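PDB 2VF7: excinuclease ABC, subunit A., which probably recognises damaged DNA in nucleotide excision repair, as a zinc-containing, ATP-hydrolysing member of the UvrA family of ABC proteins. Local coordinates for residues Cys151-Gly156 and Cys287-Gly292; Lys293-Glu298 and Leu307-Leu312. The protein carries 1 engineered substitution. All coordinates share one frame; numbering follows the deposited sequence.

Contact 1: Cys151-Gly156 and Cys287-Gly292. With ZN (zinc ion), chain F.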
loop_
_atom_site.group_PDB
_atom_site.type_symbol
_atom_site.label_atom_id
_atom_site.label_comp_id
_atom_site.label_asym_id
_atom_site.label_seq_id
_atom_site.Cartn_x
_atom_site.Cartn_y
_atom_site.Cartn_z
ATOM N N CYS A 151 -2.312 -25.777 16.025
ATOM C CA CYS A 151 -2.770 -27.157 16.177
ATOM C C CYS A 151 -3.244 -27.690 14.821
ATOM O O CYS A 151 -4.036 -27.035 14.151
ATOM C CB CYS A 151 -3.902 -27.216 17.204
ATOM S SG CYS A 151 -4.873 -28.734 17.229
ATOM N N PRO A 152 -2.746 -28.871 14.410
ATOM C CA PRO A 152 -3.109 -29.496 13.117
ATOM C C PRO A 152 -4.572 -29.986 12.985
ATOM O O PRO A 152 -5.052 -30.169 11.858
ATOM C CB PRO A 152 -2.140 -30.683 13.003
ATOM C CG PRO A 152 -1.111 -30.490 14.095
ATOM C CD PRO A 152 -1.782 -29.690 15.167
ATOM N N GLU A 153 -5.252 -30.205 14.116
ATOM C CA GLU A 153 -6.674 -30.598 14.149
ATOM C C GLU A 153 -7.635 -29.477 13.720
ATOM O O GLU A 153 -8.554 -29.706 12.931
ATOM C CB GLU A 153 -7.056 -31.074 15.556
ATOM C CG GLU A 153 -7.051 -32.577 15.753
ATOM C CD GLU A 153 -8.421 -33.152 16.109
ATOM O OE1 GLU A 153 -9.429 -32.797 15.460
ATOM O OE2 GLU A 153 -8.483 -33.978 17.047
ATOM N N CYS A 154 -7.432 -28.276 14.257
ATOM C CA CYS A 154 -8.353 -27.165 14.030
ATOM C C CYS A 154 -7.703 -26.085 13.184
ATOM O O CYS A 154 -8.389 -25.215 12.642
ATOM C CB CYS A 154 -8.846 -26.595 15.362
ATOM S SG CYS A 154 -7.538 -26.081 16.504
ATOM N N HIS A 155 -6.380 -26.187 13.052
ATOM C CA HIS A 155 -5.527 -25.207 12.357
ATOM C C HIS A 155 -5.525 -23.860 13.068
ATOM O O HIS A 155 -5.561 -22.804 12.427
ATOM C CB HIS A 155 -5.896 -25.050 10.875
ATOM C CG HIS A 155 -5.842 -26.327 10.098
ATOM N ND1 HIS A 155 -6.961 -26.899 9.530
ATOM C CD2 HIS A 155 -4.806 -27.147 9.799
ATOM C CE1 HIS A 155 -6.616 -28.016 8.913
ATOM N NE2 HIS A 155 -5.313 -28.190 9.060
ATOM N N GLY A 156 -5.491 -23.914 14.397
ATOM C CA GLY A 156 -5.399 -22.723 15.225
ATOM C C GLY A 156 -6.718 -22.058 15.552
ATOM O O GLY A 156 -6.725 -20.986 16.154
ATOM N N CYS A 287 -12.254 -28.375 19.533
ATOM C CA CYS A 287 -11.074 -29.168 19.186
ATOM C C CYS A 287 -10.673 -30.048 20.363
ATOM O O CYS A 287 -10.639 -29.560 21.486
ATOM C CB CYS A 287 -9.922 -28.235 18.851
ATOM S SG CYS A 287 -8.437 -29.055 18.361
ATOM N N PRO A 288 -10.410 -31.353 20.119
ATOM C CA PRO A 288 -9.999 -32.286 21.183
ATOM C C PRO A 288 -8.484 -32.417 21.427
ATOM O O PRO A 288 -8.088 -32.888 22.488
ATOM C CB PRO A 288 -10.593 -33.625 20.724
ATOM C CG PRO A 288 -10.872 -33.466 19.232
ATOM C CD PRO A 288 -10.541 -32.049 18.828
ATOM N N LEU A 289 -7.654 -32.007 20.465
ATOM C CA LEU A 289 -6.192 -31.975 20.651
ATOM C C LEU A 289 -5.724 -30.733 21.445
ATOM O O LEU A 289 -4.661 -30.740 22.053
ATOM C CB LEU A 289 -5.461 -32.080 19.297
ATOM C CG LEU A 289 -3.929 -32.233 19.304
ATOM C CD1 LEU A 289 -3.491 -33.655 19.667
ATOM C CD2 LEU A 289 -3.320 -31.815 17.971
ATOM N N CYS A 290 -6.520 -29.668 21.408
ATOM C CA CYS A 290 -6.275 -28.465 22.207
ATOM C C CYS A 290 -7.620 -27.947 22.738
ATOM O O CYS A 290 -8.290 -27.108 22.105
ATOM C CB CYS A 290 -5.530 -27.405 21.383
ATOM S SG CYS A 290 -6.298 -26.961 19.788
ATOM N N HIS A 291 -8.003 -28.460 23.905
ATOM C CA HIS A 291 -9.373 -28.360 24.420
ATOM C C HIS A 291 -9.834 -26.938 24.758
ATOM O O HIS A 291 -10.338 -26.682 25.854
ATOM C CB HIS A 291 -9.532 -29.264 25.650
ATOM C CG HIS A 291 -8.966 -30.640 25.474
ATOM N ND1 HIS A 291 -7.631 -30.927 25.664
ATOM C CD2 HIS A 291 -9.556 -31.811 25.137
ATOM C CE1 HIS A 291 -7.422 -32.212 25.451
ATOM N NE2 HIS A 291 -8.575 -32.772 25.130
ATOM N N GLY A 292 -9.692 -26.029 23.797
ATOM C CA GLY A 292 -9.949 -24.611 24.021
ATOM C C GLY A 292 -8.792 -23.765 23.520
ATOM O O GLY A 292 -8.991 -22.840 22.738
HETATM ZN ZN ZN F . -6.917 -27.658 18.005
#

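Contact 2: Lys293-Glu298 and Leu307-Leu312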
loop_
_atom_site.group_PDB
_atom_site.type_symbol
_atom_site.label_atom_id
_atom_site.label_comp_id
_atom_site.label_asym_id
_atom_site.label_seq_id
_atom_site.Cartn_x
_atom_site.Cartn_y
_atom_site.Cartn_z
ATOM N N LYS A 293 -7.582 -24.088 23.988
ATOM C CA LYS A 293 -6.329 -23.502 23.480
ATOM C C LYS A 293 -6.317 -23.773 21.976
ATOM O O LYS A 293 -7.227 -24.445 21.471
ATOM C CB LYS A 293 -5.108 -24.147 24.162
ATOM C CG LYS A 293 -5.401 -24.876 25.482
ATOM C CD LYS A 293 -4.814 -24.184 26.700
ATOM C CE LYS A 293 -5.252 -24.886 27.995
ATOM N NZ LYS A 293 -4.218 -24.855 29.092
ATOM N N ARG A 294 -5.319 -23.272 21.248
ATOM C CA ARG A 294 -5.382 -23.340 19.779
ATOM C C ARG A 294 -4.124 -23.885 19.070
ATOM O O ARG A 294 -4.041 -23.853 17.836
ATOM C CB ARG A 294 -5.774 -21.969 19.203
ATOM C CG ARG A 294 -7.124 -21.423 19.697
ATOM C CD ARG A 294 -7.617 -20.255 18.842
ATOM N NE ARG A 294 -7.107 -18.947 19.265
ATOM C CZ ARG A 294 -6.778 -17.957 18.430
ATOM N NH1 ARG A 294 -6.864 -18.127 17.116
ATOM N NH2 ARG A 294 -6.338 -16.799 18.908
ATOM N N LEU A 295 -3.166 -24.401 19.846
ATOM C CA LEU A 295 -1.842 -24.778 19.309
ATOM C C LEU A 295 -1.370 -26.219 19.554
ATOM O O LEU A 295 -2.068 -27.018 20.192
ATOM C CB LEU A 295 -0.759 -23.781 19.760
ATOM C CG LEU A 295 -1.047 -22.649 20.747
ATOM C CD1 LEU A 295 -1.225 -23.161 22.160
ATOM C CD2 LEU A 295 0.087 -21.654 20.678
ATOM N N ARG A 296 -0.187 -26.539 19.016
ATOM C CA ARG A 296 0.451 -27.841 19.233
ATOM C C ARG A 296 0.630 -28.095 20.722
ATOM O O ARG A 296 0.870 -27.156 21.488
ATOM C CB ARG A 296 1.787 -27.953 18.482
ATOM C CG ARG A 296 1.648 -28.633 17.105
ATOM C CD ARG A 296 2.988 -28.840 16.377
ATOM N NE ARG A 296 2.803 -29.068 14.939
ATOM C CZ ARG A 296 2.545 -28.107 14.052
ATOM N NH1 ARG A 296 2.432 -26.848 14.443
ATOM N NH2 ARG A 296 2.389 -28.395 12.769
ATOM N N GLN A 297 0.484 -29.354 21.132
ATOM C CA GLN A 297 0.487 -29.694 22.556
ATOM C C GLN A 297 1.909 -29.708 23.110
ATOM O O GLN A 297 2.120 -29.941 24.302
ATOM C CB GLN A 297 -0.224 -31.030 22.803
ATOM C CG GLN A 297 -0.799 -31.201 24.216
ATOM C CD GLN A 297 -1.947 -32.203 24.263
ATOM O OE1 GLN A 297 -2.848 -32.180 23.414
ATOM N NE2 GLN A 297 -1.923 -33.087 25.261
ATOM N N GLU A 298 2.872 -29.443 22.230
ATOM C CA GLU A 298 4.279 -29.360 22.602
ATOM C C GLU A 298 4.690 -27.938 22.994
ATOM O O GLU A 298 5.520 -27.742 23.886
ATOM C CB GLU A 298 5.177 -29.959 21.505
ATOM C CG GLU A 298 4.852 -29.546 20.065
ATOM C CD GLU A 298 5.996 -28.796 19.391
ATOM O OE1 GLU A 298 7.113 -28.759 19.962
ATOM O OE2 GLU A 298 5.780 -28.257 18.280
ATOM N N LEU A 307 2.066 -21.547 34.222
ATOM C CA LEU A 307 1.102 -21.287 33.146
ATOM C C LEU A 307 1.710 -21.355 31.748
ATOM O O LEU A 307 2.798 -20.835 31.519
ATOM C CB LEU A 307 0.462 -19.910 33.330
ATOM C CG LEU A 307 -0.036 -19.483 34.712
ATOM C CD1 LEU A 307 -0.031 -17.978 34.809
ATOM C CD2 LEU A 307 -1.415 -20.038 35.022
ATOM N N ASP A 308 0.998 -21.996 30.822
ATOM C CA ASP A 308 1.323 -21.926 29.395
ATOM C C ASP A 308 0.800 -20.590 28.831
ATOM O O ASP A 308 0.016 -19.916 29.502
ATOM C CB ASP A 308 0.701 -23.110 28.647
ATOM C CG ASP A 308 -0.812 -23.201 28.843
ATOM O OD1 ASP A 308 -1.553 -22.678 27.994
ATOM O OD2 ASP A 308 -1.258 -23.777 29.861
ATOM N N ILE A 309 1.225 -20.211 27.619
ATOM C CA ILE A 309 0.903 -18.879 27.056
ATOM C C ILE A 309 -0.574 -18.482 27.174
ATOM O O ILE A 309 -0.899 -17.355 27.547
ATOM C CB ILE A 309 1.331 -18.724 25.573
ATOM C CG1 ILE A 309 1.150 -20.038 24.813
ATOM C CG2 ILE A 309 2.753 -18.210 25.468
ATOM C CD1 ILE A 309 1.367 -19.925 23.314
ATOM N N THR A 310 -1.444 -19.438 26.859
ATOM C CA THR A 310 -2.892 -19.287 26.904
ATOM C C THR A 310 -3.420 -18.739 28.231
ATOM O O THR A 310 -4.170 -17.760 28.244
ATOM C CB THR A 310 -3.541 -20.632 26.560
ATOM O OG1 THR A 310 -3.310 -20.902 25.177
ATOM C CG2 THR A 310 -5.040 -20.641 26.858
ATOM N N GLU A 311 -3.013 -19.356 29.334
ATOM C CA GLU A 311 -3.518 -18.996 30.651
ATOM C C GLU A 311 -2.981 -17.655 31.154
ATOM O O GLU A 311 -3.709 -16.926 31.836
ATOM C CB GLU A 311 -3.206 -20.095 31.669
ATOM C CG GLU A 311 -3.510 -21.518 31.204
ATOM C CD GLU A 311 -2.906 -22.579 32.119
ATOM O OE1 GLU A 311 -1.834 -22.333 32.707
ATOM O OE2 GLU A 311 -3.495 -23.672 32.239
ATOM N N LEU A 312 -1.711 -17.349 30.858
ATOM C CA LEU A 312 -1.141 -16.013 31.132
ATOM C C LEU A 312 -1.916 -14.928 30.377
ATOM O O LEU A 312 -2.143 -13.830 30.896
ATOM C CB LEU A 312 0.329 -15.932 30.707
ATOM C CG LEU A 312 1.505 -15.826 31.695
ATOM C CD1 LEU A 312 2.762 -15.472 30.919
ATOM C CD2 LEU A 312 1.301 -14.814 32.837
#

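Contact 1: Cys151-Gly156 and Cys287-Gly292
Four thiolates, from Cys151, Cys154, Cys287 and Cys290, meet at one zinc ion, which is the main link between the two loops, backed by side-chain packing. The metal lies 2.4 Å from SG of Cys151, 2.3 Å from SG of Cys154, 2.1 Å from SG of Cys287 and 2.0 Å from SG of Cys290. In each loop the first cysteine swings SG anti to its backbone N (chi1 165° in Cys151, -178° in Cys287), whereas the second holds it between N and the carbonyl carbon; these two settings aim both sulfurs of a pair at one point. Cysteine suits the place because its soft, charged thiolate binds zinc strongly.

Weak N-H...S bonds support the first sulfur of each pair: N of Glu153 lies 3.5 Å from SG of Cys151, and N of Cys290 3.7 Å from SG of Cys287. Such donors would be expected to offset slightly the charge on these two sulfurs.

Van der Waals packing flanks the metal. Leu289 lays CD2 3.5 Å from SG of Cys151 and against CD of Pro152, this one methyl covering part of that sulfur. Glu153 rests its CG on CB of Leu289, and its carboxylate lies across CG and CD of Pro288, the two side chains at about a right angle, OE2 being 3.3 Å from CG of Pro288.

Two CxxC loops sharing one metal make a Cys4 zinc site of the zinc-finger kind.

Contact 2: Lys293-Glu298 and Leu307-Leu312
Lys293 reaches across to the start of helix 309-314, laying its chain against Thr310 before its amine meets two acids. Its CB passes 3.8 Å from OG1 of Thr310. The chain then bends at chi2 (-111°), which brings CD 3.6 Å from the methyl CG2 of Thr310; a threonine suits this place because its branched side chain presents its methyl to CD of the lysine and its hydroxyl oxygen to CB. At the tip, NZ forms salt bridges to OD2 of Asp308 at 3.2 Å, also a weak hydrogen bond, and to OE2 of Glu311 at 3.4 Å. A long, flexible lysine can thus combine apolar packing with a charge shared between two carboxylates. Glu311 also takes a weak hydrogen bond through OE1 from the backbone N of Asp308, the N-cap residue, while the two carboxylates are linked through the amine of Lys293.

Leu295 adds an apolar contact beside this network: its CD2 presses against CD1 of Ile309, 3.4 Å away and tighter than usual for two carbons. Ile309 packs on Leu120 and Tyr124 of helix 116-127. The loop after strand 283-286 is therefore fastened to the first turn of helix 309-314, which lies against helix 116-127.

Overall arrangement
The two contacts follow one another along the chain, with centres 11 Å apart and both about 30 Å from the centre of the chain. The segments 287-292 and 293-298 are consecutive parts of the loop between strand 283-286 and helix 309-314. Contact 1 brings together two loops with 130 residues between them, a span that includes the UvrA DNA-binding region; contact 2 closes a much shorter loop. Arg294 joins them directly, its NH1 probably hydrogen-bonded to O of Gly156 and its O to N of Cys151. The zinc site thus ties together the two ends of that long insertion, while the next part of the chain anchors it to helix 309-314.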